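Local coordinates for Glyco_hydro_cc domain-containing protein (Cryptococcus neoformans, PDB 6UBC) that probably binds beta-1,3-glucan-type oligosaccharides through a family GH128 glycoside hydrolase domain built as a beta/alpha barrel, at residues Ser237-Leu242 with Pro266-Gly271; Gly305-Ser310 with Trp336-Leu341; Tyr223-Thr228 with Met241-Gly246; Pro365-Glu370 with Val406-Tyr411; Ser257-Leu262 with Ser296-Trp301. All blocks are in the same frame, centred on the assembly; numbering follows the deposited sequence.

Contact 1 (Ser237-Leu242 with Pro266-Gly271); sequences SAVNML and PQYIIG
Val239 pushes its CG1 branch into the hollow between two residues of the adjacent strand, touching Tyr268 CB on one flank and lying 3.6 Å from Ile270 CD1 on the other. Its second branch, CG2, rests obliquely against the Tyr268 ring, so the forked valine fills the space between a flat group and a slim aliphatic arm. With CG1 anti to the backbone N (chi1 170°), that prong is directed to Ile270 while both rest against Tyr268 CB. Two residue pairs further on, the projecting group is Met241: its extended, unbranched chain reaches past Ile270 and lays SD 3.8 Å from Ile270 CG2, with CE going on to Gly271 O. On the face bearing Asn240 and Ile269, the Asn240 amide stands across the Pro266 ring, OD1 being 3.2 Å from Pro266 CB, while its ND2 is turned to Ala227 O. Backbone bonds fix this register: Asn240 N to Tyr268 O, Ile270 N to Asn240 O at 2.8 Å, and Leu242 N to Ile270 O. Where the strands part, water takes over. One molecule accepts from Tyr268 N at 3.0 Å, within bonding distance of Ala238 O and Asn240 OD1; a second links Ala238 O to Gln267 NE2, whose bond to Ser237 OG is weak; that hydroxyl also bonds to Asn200 ND2. Val239, Met241, Tyr268 and Ile270 face the barrel interior, Tyr268 meeting Trp367 there. Two neighbouring parallel strands joined through helix 250-260 make this a beta-alpha-beta crossover, the repeating unit of the TIM-barrel fold.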
# COMPACT_ATOMS: atom_id res chain seq x y z
N SER A 237 13.93 2.18 1.85
CA SER A 237 13.53 1.91 3.27
C SER A 237 12.56 0.71 3.35
O SER A 237 11.52 0.73 2.65
CB SER A 237 12.91 3.12 3.84
OG SER A 237 13.83 4.22 3.77
N ALA A 238 12.87 -0.27 4.20
CA ALA A 238 11.91 -1.31 4.62
C ALA A 238 10.75 -0.65 5.33
O ALA A 238 10.97 0.15 6.27
CB ALA A 238 12.57 -2.29 5.56
N VAL A 239 9.52 -1.04 4.97
CA VAL A 239 8.31 -0.53 5.63
C VAL A 239 7.69 -1.69 6.38
O VAL A 239 7.50 -2.78 5.80
CB VAL A 239 7.37 0.03 4.57
CG1 VAL A 239 6.00 0.35 5.13
CG2 VAL A 239 8.00 1.23 3.87
N ASN A 240 7.39 -1.50 7.66
CA ASN A 240 6.78 -2.54 8.51
C ASN A 240 5.27 -2.53 8.31
O ASN A 240 4.68 -1.53 7.82
CB ASN A 240 7.14 -2.35 9.99
CG ASN A 240 8.63 -2.41 10.26
OD1 ASN A 240 9.31 -1.41 10.08
ND2 ASN A 240 9.17 -3.56 10.66
N MET A 241 4.62 -3.61 8.67
CA MET A 241 3.16 -3.71 8.46
C MET A 241 2.52 -4.63 9.48
O MET A 241 3.16 -5.61 9.90
CB MET A 241 2.86 -4.26 7.07
CG MET A 241 1.41 -4.47 6.80
SD MET A 241 1.08 -4.48 5.02
CE MET A 241 -0.69 -4.84 5.05
N LEU A 242 1.32 -4.25 9.93
CA LEU A 242 0.41 -5.18 10.66
C LEU A 242 -0.75 -5.53 9.75
O LEU A 242 -1.66 -4.68 9.56
CB LEU A 242 -0.04 -4.59 12.00
CG LEU A 242 -0.94 -5.51 12.80
CD1 LEU A 242 -0.30 -6.89 12.99
CD2 LEU A 242 -1.33 -4.91 14.14
N PRO A 266 9.94 1.03 13.90
CA PRO A 266 9.85 1.22 12.45
C PRO A 266 10.01 2.69 12.02
O PRO A 266 9.61 3.58 12.79
CB PRO A 266 8.40 0.79 12.21
CG PRO A 266 8.16 -0.23 13.22
CD PRO A 266 8.78 0.38 14.48
N GLN A 267 10.56 2.95 10.84
CA GLN A 267 10.37 4.27 10.17
C GLN A 267 8.93 4.45 9.70
O GLN A 267 8.39 5.53 9.92
CB GLN A 267 11.31 4.48 9.00
CG GLN A 267 12.76 4.83 9.38
CD GLN A 267 13.46 5.35 8.15
OE1 GLN A 267 13.69 6.55 8.01
NE2 GLN A 267 13.64 4.48 7.16
N TYR A 268 8.29 3.40 9.18
CA TYR A 268 6.93 3.42 8.59
C TYR A 268 6.15 2.17 9.01
O TYR A 268 6.70 1.05 8.98
CB TYR A 268 7.02 3.38 7.05
CG TYR A 268 7.91 4.44 6.46
CD1 TYR A 268 7.43 5.72 6.20
CD2 TYR A 268 9.26 4.22 6.29
CE1 TYR A 268 8.27 6.72 5.71
CE2 TYR A 268 10.10 5.20 5.78
CZ TYR A 268 9.61 6.46 5.50
OH TYR A 268 10.48 7.43 5.04
N ILE A 269 4.86 2.34 9.31
CA ILE A 269 3.97 1.19 9.61
C ILE A 269 2.75 1.31 8.72
O ILE A 269 2.04 2.34 8.84
CB ILE A 269 3.56 1.18 11.06
CG1 ILE A 269 4.76 1.04 11.99
CG2 ILE A 269 2.59 0.04 11.26
CD1 ILE A 269 4.46 1.47 13.41
N ILE A 270 2.55 0.33 7.84
CA ILE A 270 1.26 0.19 7.11
C ILE A 270 0.26 -0.59 7.97
O ILE A 270 0.59 -1.66 8.51
CB ILE A 270 1.50 -0.45 5.75
CG1 ILE A 270 2.39 0.44 4.91
CG2 ILE A 270 0.14 -0.83 5.10
CD1 ILE A 270 2.83 -0.21 3.60
N GLY A 271 -0.97 -0.09 8.06
CA GLY A 271 -2.09 -0.70 8.76
C GLY A 271 -2.75 -1.81 7.95
O GLY A 271 -2.26 -2.21 6.86
O HOH W 1 9.88 0.88 8.66
O HOH W 2 13.08 1.67 7.22

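Contact 2 (Gly305-Ser310 with Trp336-Leu341); sequences GSILIS and WDITNL
Ser310 OG and Trp336 CG both take the position between backbone N and carbonyl carbon (chi1 80° and 59°); the tryptophan torsion brings the indole against Ser310 CB, and the serine torsion sends OG to Asn340 N. Here two successive strands of the TIM barrel, 307-309 and 339-345, come together, their backbones joined by a single bridge, Ile309 with Ile338. Ser310 CB sits 3.6 Å from the centroid of the Trp336 five-membered ring, a CH-pi contact over the face that a small residue suits well. Its OG accepts from Asn340 N, and the Asn340 amide, swung anti to its backbone N, gives ND2 to Ser310 O, with OD1 directed to Thr369. Asp337 stands in for a backbone partner: OD2 takes the Leu308 N-H at 2.9 Å through its anti lone pair, while OD1 forms a salt bridge with Lys302. Leu308 O is gripped twice, by Asp337 N and Ile338 N. Inside the barrel, Ile309 and Ile338 lie side by side, CG1 of Ile309 being 3.8 Å from CB of Ile338, a greasy pair against Trp367. A water bridges Ser306 O to Asp337 OD2, donating to the carboxylate oxygen at 2.8 Å.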
# COMPACT_ATOMS: atom_id res chain seq x y z
N GLY A 305 8.61 7.91 16.83
CA GLY A 305 9.01 8.45 15.53
C GLY A 305 8.39 7.72 14.33
O GLY A 305 8.61 8.20 13.19
N SER A 306 7.63 6.65 14.54
CA SER A 306 7.10 5.85 13.39
C SER A 306 6.05 6.70 12.67
O SER A 306 5.24 7.38 13.36
CB SER A 306 6.54 4.53 13.84
OG SER A 306 7.55 3.77 14.47
N ILE A 307 6.11 6.72 11.34
CA ILE A 307 5.04 7.31 10.50
C ILE A 307 3.90 6.27 10.36
O ILE A 307 4.21 5.10 9.94
CB ILE A 307 5.60 7.76 9.14
CG1 ILE A 307 6.53 8.96 9.28
CG2 ILE A 307 4.50 8.08 8.18
CD1 ILE A 307 7.45 9.13 8.11
N LEU A 308 2.65 6.65 10.66
CA LEU A 308 1.50 5.73 10.65
C LEU A 308 0.71 5.87 9.35
O LEU A 308 0.24 6.96 9.01
CB LEU A 308 0.59 5.96 11.82
CG LEU A 308 1.28 5.88 13.17
CD1 LEU A 308 0.21 5.88 14.23
CD2 LEU A 308 2.17 4.65 13.27
N ILE A 309 0.60 4.76 8.63
CA ILE A 309 -0.17 4.68 7.38
C ILE A 309 -1.46 3.91 7.69
O ILE A 309 -1.41 2.85 8.28
CB ILE A 309 0.69 4.06 6.29
CG1 ILE A 309 1.89 4.98 6.03
CG2 ILE A 309 -0.08 3.77 5.03
CD1 ILE A 309 3.22 4.27 6.16
N SER A 310 -2.59 4.41 7.24
CA SER A 310 -3.94 3.91 7.64
C SER A 310 -4.12 2.50 7.09
O SER A 310 -3.39 2.04 6.20
CB SER A 310 -5.02 4.82 7.11
OG SER A 310 -5.32 4.61 5.75
N TRP A 336 -4.03 8.49 11.87
CA TRP A 336 -2.91 8.15 10.98
C TRP A 336 -2.27 9.44 10.45
O TRP A 336 -2.94 10.52 10.48
CB TRP A 336 -3.38 7.25 9.85
CG TRP A 336 -4.45 7.82 8.98
CD1 TRP A 336 -4.25 8.56 7.86
CD2 TRP A 336 -5.85 7.56 9.05
NE1 TRP A 336 -5.44 8.81 7.25
CE2 TRP A 336 -6.44 8.18 7.95
CE3 TRP A 336 -6.67 6.85 9.92
CZ2 TRP A 336 -7.80 8.16 7.73
CZ3 TRP A 336 -8.03 6.83 9.70
CH2 TRP A 336 -8.59 7.50 8.63
N ASP A 337 -1.05 9.30 9.93
CA ASP A 337 -0.33 10.41 9.26
C ASP A 337 -0.66 10.42 7.76
O ASP A 337 -0.74 11.49 7.17
CB ASP A 337 1.16 10.27 9.50
CG ASP A 337 1.53 10.30 10.95
OD1 ASP A 337 1.17 11.26 11.57
OD2 ASP A 337 2.19 9.39 11.42
N ILE A 338 -0.76 9.22 7.19
CA ILE A 338 -0.83 8.97 5.72
C ILE A 338 -2.02 8.06 5.41
O ILE A 338 -2.13 7.02 6.03
CB ILE A 338 0.51 8.44 5.19
CG1 ILE A 338 1.61 9.51 5.32
CG2 ILE A 338 0.37 7.94 3.76
CD1 ILE A 338 2.95 9.00 5.00
N THR A 339 -2.88 8.51 4.50
CA THR A 339 -4.10 7.79 4.08
C THR A 339 -3.62 6.76 3.04
O THR A 339 -2.93 7.11 2.09
CB THR A 339 -5.19 8.69 3.52
OG1 THR A 339 -5.41 9.75 4.46
CG2 THR A 339 -6.47 7.93 3.28
N ASN A 340 -4.01 5.51 3.27
CA ASN A 340 -3.57 4.34 2.50
C ASN A 340 -4.63 4.02 1.46
O ASN A 340 -5.78 3.67 1.90
CB ASN A 340 -3.41 3.15 3.46
CG ASN A 340 -2.87 1.89 2.83
OD1 ASN A 340 -2.76 1.81 1.61
ND2 ASN A 340 -2.55 0.89 3.67
N LEU A 341 -4.28 3.99 0.18
CA LEU A 341 -5.21 3.59 -0.88
C LEU A 341 -4.73 2.29 -1.54
O LEU A 341 -3.50 2.10 -1.76
CB LEU A 341 -5.29 4.68 -1.97
CG LEU A 341 -6.28 5.80 -1.71
CD1 LEU A 341 -6.02 6.49 -0.40
CD2 LEU A 341 -6.28 6.82 -2.89
O HOH W 3 4.43 10.21 12.93

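Contact 3 (Tyr223-Thr228 with Met241-Gly246); sequences YDWNAT and MLWGAG
Ala227 and Met241 bring their backbones within 4.9 Å, CA to CA, held by a bond from Met241 N to Ala227 O that reaches the oxygen from above the carbonyl plane, and by an Ala227 CA-H pointing at Met241 O. These are loops at the C-terminal ends of strands 221-223 and 237-241, the rim of a TIM barrel on which glycoside hydrolases of this fold generally place their sugar cleft. Two aromatic residues meet the end of Met241. Its SD makes Met-aromatic contacts with both rings, at the edge of Tyr223, 3.6 Å from CE2, and obliquely to Trp225; its CE packs at the Trp225 edge, 3.8 Å from CD1. A slim, polarisable thioether suits a place against two ring edges. Trp225 CG anti to the carbonyl carbon (chi1 -61°) runs the indole alongside the methionine chain, and NE1 is bound by Glu370. Asp224 shapes the turn beneath: OD1 accepts from Asn226 N, an Asx turn. Small Ala227 lets the loop lie close against helix 250-260, whose Arg255 makes a cation-pi contact with Trp243. Between the loops sits one water, donating to Trp225 O and Met241 O and accepting from Trp243 N at 3.0 Å.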
# COMPACT_ATOMS: atom_id res chain seq x y z
N TYR A 223 7.75 -3.23 0.92
CA TYR A 223 7.11 -4.03 1.99
C TYR A 223 6.61 -5.32 1.37
O TYR A 223 6.43 -5.36 0.10
CB TYR A 223 5.97 -3.24 2.62
CG TYR A 223 4.67 -3.22 1.85
CD1 TYR A 223 4.52 -2.52 0.65
CD2 TYR A 223 3.54 -3.83 2.36
CE1 TYR A 223 3.31 -2.51 -0.04
CE2 TYR A 223 2.31 -3.75 1.73
CZ TYR A 223 2.20 -3.12 0.50
OH TYR A 223 0.99 -3.04 -0.17
N ASP A 224 6.30 -6.29 2.22
CA ASP A 224 5.96 -7.66 1.75
C ASP A 224 4.80 -8.25 2.57
O ASP A 224 4.69 -9.49 2.61
CB ASP A 224 7.19 -8.54 1.73
CG ASP A 224 7.69 -8.90 3.12
OD1 ASP A 224 7.16 -8.37 4.10
OD2 ASP A 224 8.62 -9.72 3.19
N TRP A 225 4.05 -7.39 3.25
CA TRP A 225 2.86 -7.71 4.07
C TRP A 225 3.26 -8.35 5.39
O TRP A 225 2.37 -8.49 6.23
CB TRP A 225 1.85 -8.57 3.32
CG TRP A 225 1.31 -7.91 2.09
CD1 TRP A 225 0.39 -6.93 2.06
CD2 TRP A 225 1.68 -8.15 0.73
NE1 TRP A 225 0.10 -6.55 0.78
CE2 TRP A 225 0.90 -7.26 -0.06
CE3 TRP A 225 2.56 -9.02 0.09
CZ2 TRP A 225 0.99 -7.22 -1.43
CZ3 TRP A 225 2.64 -9.00 -1.29
CH2 TRP A 225 1.87 -8.09 -2.04
N ASN A 226 4.54 -8.67 5.60
CA ASN A 226 5.01 -9.22 6.91
C ASN A 226 5.28 -8.07 7.90
O ASN A 226 5.41 -6.85 7.50
CB ASN A 226 6.25 -10.10 6.71
CG ASN A 226 5.95 -11.30 5.85
OD1 ASN A 226 4.89 -11.90 6.03
ND2 ASN A 226 6.84 -11.61 4.90
N ALA A 227 5.47 -8.42 9.17
CA ALA A 227 5.78 -7.43 10.22
C ALA A 227 7.02 -6.63 9.82
O ALA A 227 7.01 -5.36 9.95
CB ALA A 227 5.92 -8.13 11.58
N THR A 228 8.03 -7.34 9.33
CA THR A 228 9.29 -6.78 8.79
C THR A 228 9.52 -7.42 7.44
O THR A 228 9.42 -8.64 7.37
CB THR A 228 10.46 -7.04 9.76
OG1 THR A 228 10.13 -6.55 11.07
CG2 THR A 228 11.73 -6.41 9.25
N MET A 241 4.62 -3.61 8.67
CA MET A 241 3.16 -3.71 8.46
C MET A 241 2.52 -4.63 9.48
O MET A 241 3.16 -5.61 9.90
CB MET A 241 2.86 -4.26 7.07
CG MET A 241 1.41 -4.47 6.80
SD MET A 241 1.08 -4.48 5.02
CE MET A 241 -0.69 -4.84 5.05
N LEU A 242 1.32 -4.25 9.93
CA LEU A 242 0.41 -5.18 10.66
C LEU A 242 -0.75 -5.53 9.75
O LEU A 242 -1.66 -4.68 9.56
CB LEU A 242 -0.04 -4.59 12.00
CG LEU A 242 -0.94 -5.51 12.80
CD1 LEU A 242 -0.30 -6.89 12.99
CD2 LEU A 242 -1.33 -4.91 14.14
N TRP A 243 -0.74 -6.74 9.20
CA TRP A 243 -1.71 -7.16 8.16
C TRP A 243 -3.13 -7.25 8.74
O TRP A 243 -4.11 -6.74 8.10
CB TRP A 243 -1.25 -8.50 7.59
CG TRP A 243 -2.05 -9.04 6.44
CD1 TRP A 243 -1.83 -8.89 5.11
CD2 TRP A 243 -3.25 -9.83 6.55
NE1 TRP A 243 -2.76 -9.58 4.38
CE2 TRP A 243 -3.65 -10.16 5.24
CE3 TRP A 243 -3.97 -10.34 7.63
CZ2 TRP A 243 -4.75 -10.96 4.97
CZ3 TRP A 243 -5.06 -11.15 7.36
CH2 TRP A 243 -5.44 -11.43 6.05
N GLY A 244 -3.23 -7.81 9.93
CA GLY A 244 -4.55 -8.09 10.51
C GLY A 244 -4.52 -8.36 12.00
O GLY A 244 -3.60 -7.91 12.72
N ALA A 245 -5.64 -8.93 12.43
CA ALA A 245 -6.02 -9.09 13.85
C ALA A 245 -5.51 -10.45 14.31
O ALA A 245 -5.59 -10.73 15.50
CB ALA A 245 -7.53 -8.97 14.00
N GLY A 246 -5.03 -11.27 13.38
CA GLY A 246 -4.32 -12.52 13.74
C GLY A 246 -5.24 -13.75 13.80
O GLY A 246 -4.82 -14.69 14.48
O HOH W 4 1.96 -7.98 9.00

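Contact 4 (Pro365-Glu370 with Val406-Tyr411); sequences PIWVTE and VQAYAY
Trp367 lays the pyrrole part of its indole over the methyl of Ala408: CB stands 3.4 Å from the centroid of the five-membered ring and almost on its normal, a close CH-pi contact. Alanine suits the place because its one carbon fits beneath the flat ring. CG of Trp367 is anti to the carbonyl carbon (chi1 -83°), and a chi2 of 22° then swings the indole across toward the neighbouring strand, where NE1 also passes 4.0 Å from Gln407 CB at the ring edge. The same NE1 donates to Tyr197 O. Gln407 bends at chi2, its CG packing 3.5 Å from Pro365 CB. Strands 366-370 and 406-411 run parallel, only 3° apart and 4.6 Å between axes, as neighbours in the wall of a TIM barrel. One residue lies between the bridges Ile366-Val406 and Val368-Tyr409 on the first strand but two on the second, so the second carries a beta bulge around Gln407 and Ala408. Ile366 O takes Gln407 N at 2.8 Å, and Ala408 N is left buried without a partner, a cost the bulge imposes. Beyond it the parallel ladder resumes, Val368 N bonding to Ala408 O and Ala410 N to Val368 O. On the side carrying Ile366, Val368, Val406 and Tyr409, branched aliphatic residues turn outward to the helix layer: Val368 CB meets Tyr409 CB at 4.0 Å, and both valines pack on Phe400 of helix 386-402. Tyr409 runs on from there, away from the partner strand, until its hydroxyl reaches Glu401. Further along, Ala410 CB tucks against Thr369 O at 3.5 Å.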
# COMPACT_ATOMS: atom_id res chain seq x y z
N PRO A 365 -1.75 13.43 3.27
CA PRO A 365 -0.96 12.84 2.21
C PRO A 365 -1.34 11.37 2.04
O PRO A 365 -1.70 10.73 3.02
CB PRO A 365 0.51 12.98 2.64
CG PRO A 365 0.50 14.00 3.75
CD PRO A 365 -0.91 14.07 4.31
N ILE A 366 -1.16 10.89 0.82
CA ILE A 366 -1.62 9.53 0.41
C ILE A 366 -0.43 8.64 0.06
O ILE A 366 0.52 9.10 -0.61
CB ILE A 366 -2.60 9.65 -0.75
CG1 ILE A 366 -3.95 10.10 -0.21
CG2 ILE A 366 -2.71 8.36 -1.58
CD1 ILE A 366 -4.87 10.65 -1.25
N TRP A 367 -0.53 7.38 0.44
CA TRP A 367 0.32 6.32 -0.10
C TRP A 367 -0.59 5.35 -0.83
O TRP A 367 -1.61 4.92 -0.26
CB TRP A 367 1.12 5.59 0.99
CG TRP A 367 2.38 6.23 1.44
CD1 TRP A 367 2.77 7.53 1.36
CD2 TRP A 367 3.47 5.51 2.03
NE1 TRP A 367 4.00 7.70 1.89
CE2 TRP A 367 4.47 6.48 2.31
CE3 TRP A 367 3.68 4.17 2.36
CZ2 TRP A 367 5.65 6.14 2.97
CZ3 TRP A 367 4.88 3.82 2.96
CH2 TRP A 367 5.86 4.80 3.25
N VAL A 368 -0.29 5.07 -2.07
CA VAL A 368 -0.99 4.00 -2.83
C VAL A 368 -0.17 2.74 -2.57
O VAL A 368 0.80 2.48 -3.32
CB VAL A 368 -1.18 4.33 -4.31
CG1 VAL A 368 -1.97 3.25 -5.05
CG2 VAL A 368 -1.94 5.63 -4.49
N THR A 369 -0.59 1.90 -1.65
CA THR A 369 0.27 0.76 -1.23
C THR A 369 0.08 -0.42 -2.21
O THR A 369 0.93 -1.30 -2.21
CB THR A 369 0.06 0.34 0.22
OG1 THR A 369 -1.30 -0.10 0.34
CG2 THR A 369 0.43 1.46 1.19
N GLU A 370 -1.00 -0.44 -3.00
CA GLU A 370 -1.22 -1.48 -4.04
C GLU A 370 -1.94 -0.79 -5.18
O GLU A 370 -2.99 -0.15 -4.91
CB GLU A 370 -2.08 -2.64 -3.53
CG GLU A 370 -1.45 -3.48 -2.48
CD GLU A 370 -2.30 -4.55 -1.86
OE1 GLU A 370 -3.41 -4.85 -2.42
OE2 GLU A 370 -1.87 -5.10 -0.79
N VAL A 406 -0.05 12.54 -3.72
CA VAL A 406 0.45 11.13 -3.61
C VAL A 406 1.92 11.20 -3.23
O VAL A 406 2.75 11.67 -4.05
CB VAL A 406 0.21 10.38 -4.92
CG1 VAL A 406 0.89 9.00 -4.88
CG2 VAL A 406 -1.30 10.25 -5.18
N GLN A 407 2.27 10.75 -2.04
CA GLN A 407 3.70 10.83 -1.59
C GLN A 407 4.44 9.51 -1.84
O GLN A 407 5.65 9.50 -1.73
CB GLN A 407 3.84 11.15 -0.11
CG GLN A 407 3.06 12.35 0.30
CD GLN A 407 3.93 13.50 0.01
OE1 GLN A 407 4.94 13.69 0.71
NE2 GLN A 407 3.52 14.22 -1.03
N ALA A 408 3.74 8.43 -2.17
CA ALA A 408 4.39 7.13 -2.47
C ALA A 408 3.36 6.24 -3.19
O ALA A 408 2.14 6.40 -2.92
CB ALA A 408 4.91 6.50 -1.18
N TYR A 409 3.85 5.29 -3.99
CA TYR A 409 2.99 4.28 -4.64
C TYR A 409 3.82 3.02 -4.86
O TYR A 409 5.08 3.03 -4.98
CB TYR A 409 2.44 4.84 -5.94
CG TYR A 409 3.52 5.26 -6.90
CD1 TYR A 409 4.09 4.34 -7.79
CD2 TYR A 409 3.99 6.56 -6.97
CE1 TYR A 409 5.10 4.70 -8.67
CE2 TYR A 409 4.99 6.93 -7.86
CZ TYR A 409 5.56 5.99 -8.72
OH TYR A 409 6.52 6.32 -9.64
N ALA A 410 3.08 1.91 -4.92
CA ALA A 410 3.65 0.56 -5.14
C ALA A 410 2.76 -0.26 -6.05
O ALA A 410 1.55 -0.49 -5.76
CB ALA A 410 3.85 -0.13 -3.81
N TYR A 411 3.42 -0.85 -7.04
CA TYR A 411 2.86 -1.91 -7.89
C TYR A 411 2.38 -3.09 -7.05
O TYR A 411 3.15 -3.64 -6.22
CB TYR A 411 3.93 -2.28 -8.89
CG TYR A 411 3.50 -3.12 -10.05
CD1 TYR A 411 3.24 -4.49 -9.90
CD2 TYR A 411 3.35 -2.58 -11.30
CE1 TYR A 411 2.92 -5.27 -10.99
CE2 TYR A 411 3.04 -3.35 -12.40
CZ TYR A 411 2.78 -4.69 -12.25
OH TYR A 411 2.49 -5.45 -13.34

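Contact 5 (Ser257-Leu262 with Ser296-Trp301); sequences SAFKAL and STIAPW
Phe259 and Trp301 meet with their rings almost perpendicular, planes at 89° and the Phe259 centroid 5.7 Å from that of the indole five-membered ring. The approach is oblique, neither a stack nor an edge-to-face pair: Phe259 comes from helix 250-260 and Trp301 from the stretch following helix 287-298, and the side chains slide past each other in opposite directions, so that Phe259 CE2 passes 4.0 Å from Trp301 NE1. With CG anti to the backbone N (chi1 -165°), the phenyl group swings from its helix toward the other segment. There the rim of the ring meets a backbone oxygen: Thr297 O lies in the ring plane, 3.5 Å from CE2, where the slightly positive aromatic hydrogens can favour it. Thr297 adds its methyl, CG2 coming 3.9 Å from Phe259 CD2, while its OG1 is paired with Ser296 OG. Leu262 serves both aromatics. Its CD1 lies over one face of Phe259, toward the rim, and its CB and carbonyl O approach Trp301 CZ2, the oxygen in the indole plane. No direct hydrogen bond spans the segments; a water does the job instead, accepting from Trp301 NE1 at 3.0 Å and donating to Phe259 O. An indole is apt here, apolar enough to pack yet with an N-H for this water. The contact lies in the outer helix layer of the barrel, joining helix 250-260 and helix 287-298 with the residues that follow each, and Phe259, Ile298 and Trp301 all rest on Ile269 of strand 268-270 beneath.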
# COMPACT_ATOMS: atom_id res chain seq x y z
N SER A 257 1.98 -11.81 15.68
CA SER A 257 2.93 -12.21 16.73
C SER A 257 4.30 -11.58 16.44
O SER A 257 4.93 -10.98 17.38
CB SER A 257 2.89 -13.72 16.87
OG SER A 257 3.98 -14.07 17.65
N ALA A 258 4.73 -11.52 15.18
CA ALA A 258 6.02 -10.88 14.83
C ALA A 258 5.94 -9.37 15.13
O ALA A 258 6.97 -8.74 15.52
CB ALA A 258 6.39 -11.18 13.38
N PHE A 259 4.80 -8.77 14.81
CA PHE A 259 4.63 -7.31 14.99
C PHE A 259 4.75 -6.98 16.48
O PHE A 259 5.40 -6.05 16.83
CB PHE A 259 3.28 -6.84 14.45
CG PHE A 259 3.26 -5.34 14.30
CD1 PHE A 259 3.75 -4.74 13.14
CD2 PHE A 259 2.89 -4.52 15.35
CE1 PHE A 259 3.83 -3.36 13.02
CE2 PHE A 259 2.91 -3.14 15.19
CZ PHE A 259 3.41 -2.57 14.04
N LYS A 260 4.08 -7.74 17.31
CA LYS A 260 4.14 -7.53 18.78
C LYS A 260 5.57 -7.74 19.29
O LYS A 260 5.88 -7.06 20.27
CB LYS A 260 3.13 -8.42 19.49
CG LYS A 260 1.69 -8.14 19.14
CD LYS A 260 0.74 -8.86 20.04
CE LYS A 260 -0.04 -7.88 20.91
NZ LYS A 260 -0.23 -8.40 22.30
N ALA A 261 6.47 -8.51 18.63
CA ALA A 261 7.86 -8.73 19.11
C ALA A 261 8.81 -7.65 18.61
O ALA A 261 10.01 -7.77 18.87
CB ALA A 261 8.37 -10.11 18.73
N LEU A 262 8.36 -6.66 17.85
CA LEU A 262 9.29 -5.60 17.41
C LEU A 262 9.86 -4.96 18.69
O LEU A 262 9.11 -4.83 19.67
CB LEU A 262 8.55 -4.60 16.51
CG LEU A 262 8.09 -5.20 15.16
CD1 LEU A 262 7.25 -4.19 14.39
CD2 LEU A 262 9.26 -5.66 14.34
N SER A 296 -3.91 0.11 20.38
CA SER A 296 -3.10 -0.62 21.38
C SER A 296 -1.76 -1.04 20.82
O SER A 296 -0.83 -1.15 21.61
CB SER A 296 -3.84 -1.82 21.88
OG SER A 296 -3.90 -2.83 20.89
N THR A 297 -1.65 -1.33 19.54
CA THR A 297 -0.52 -2.10 18.94
C THR A 297 0.26 -1.32 17.88
O THR A 297 1.46 -1.43 17.87
CB THR A 297 -1.07 -3.43 18.43
OG1 THR A 297 -1.72 -4.08 19.52
CG2 THR A 297 -0.04 -4.39 17.89
N ILE A 298 -0.42 -0.49 17.06
CA ILE A 298 0.22 0.36 16.03
C ILE A 298 0.55 1.75 16.62
O ILE A 298 1.76 2.16 16.58
CB ILE A 298 -0.69 0.45 14.80
CG1 ILE A 298 -0.73 -0.88 14.04
CG2 ILE A 298 -0.19 1.56 13.89
CD1 ILE A 298 -1.81 -0.94 12.94
N ALA A 299 -0.44 2.44 17.14
CA ALA A 299 -0.31 3.84 17.65
C ALA A 299 0.88 4.05 18.60
O ALA A 299 1.54 5.09 18.50
CB ALA A 299 -1.58 4.28 18.27
N PRO A 300 1.20 3.15 19.55
CA PRO A 300 2.31 3.42 20.47
C PRO A 300 3.63 3.79 19.77
O PRO A 300 4.44 4.51 20.35
CB PRO A 300 2.41 2.12 21.27
CG PRO A 300 1.01 1.56 21.27
CD PRO A 300 0.55 1.86 19.85
N TRP A 301 3.87 3.28 18.55
CA TRP A 301 5.14 3.53 17.84
C TRP A 301 5.24 4.98 17.39
O TRP A 301 6.37 5.46 17.15
CB TRP A 301 5.30 2.57 16.67
CG TRP A 301 5.59 1.17 17.11
CD1 TRP A 301 4.79 0.07 16.98
CD2 TRP A 301 6.80 0.71 17.72
NE1 TRP A 301 5.41 -1.03 17.50
CE2 TRP A 301 6.65 -0.67 17.94
CE3 TRP A 301 7.99 1.35 18.11
CZ2 TRP A 301 7.63 -1.43 18.57
CZ3 TRP A 301 8.98 0.60 18.70
CH2 TRP A 301 8.80 -0.78 18.90
O HOH W 5 5.05 -3.88 18.24

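How the contacts relate
Contacts 1, 2 and 4 are successive sections of the barrel wall. Contacts 1 and 2, centres 9 Å apart, are joined by neighbouring strands 268-270 and 307-309, where Ile269 O meets Ile309 N at 2.8 Å; contacts 2 and 4 join through Asn340 OD1 and Thr369 OG1, 2.7 Å apart. Across the interior, Tyr268 of contact 1 packs on Trp367 of contact 4. Contact 3 lies at the rim and shares Met241 and Leu242 with contact 1. Although its centre is about 17 Å from that of contact 4, Trp225 NE1 reaches Glu370 OE2 at 2.9 Å, near the probable oligosaccharide site. Contact 5 belongs to the outer helices, its nearest atoms about 12 Å from contact 4.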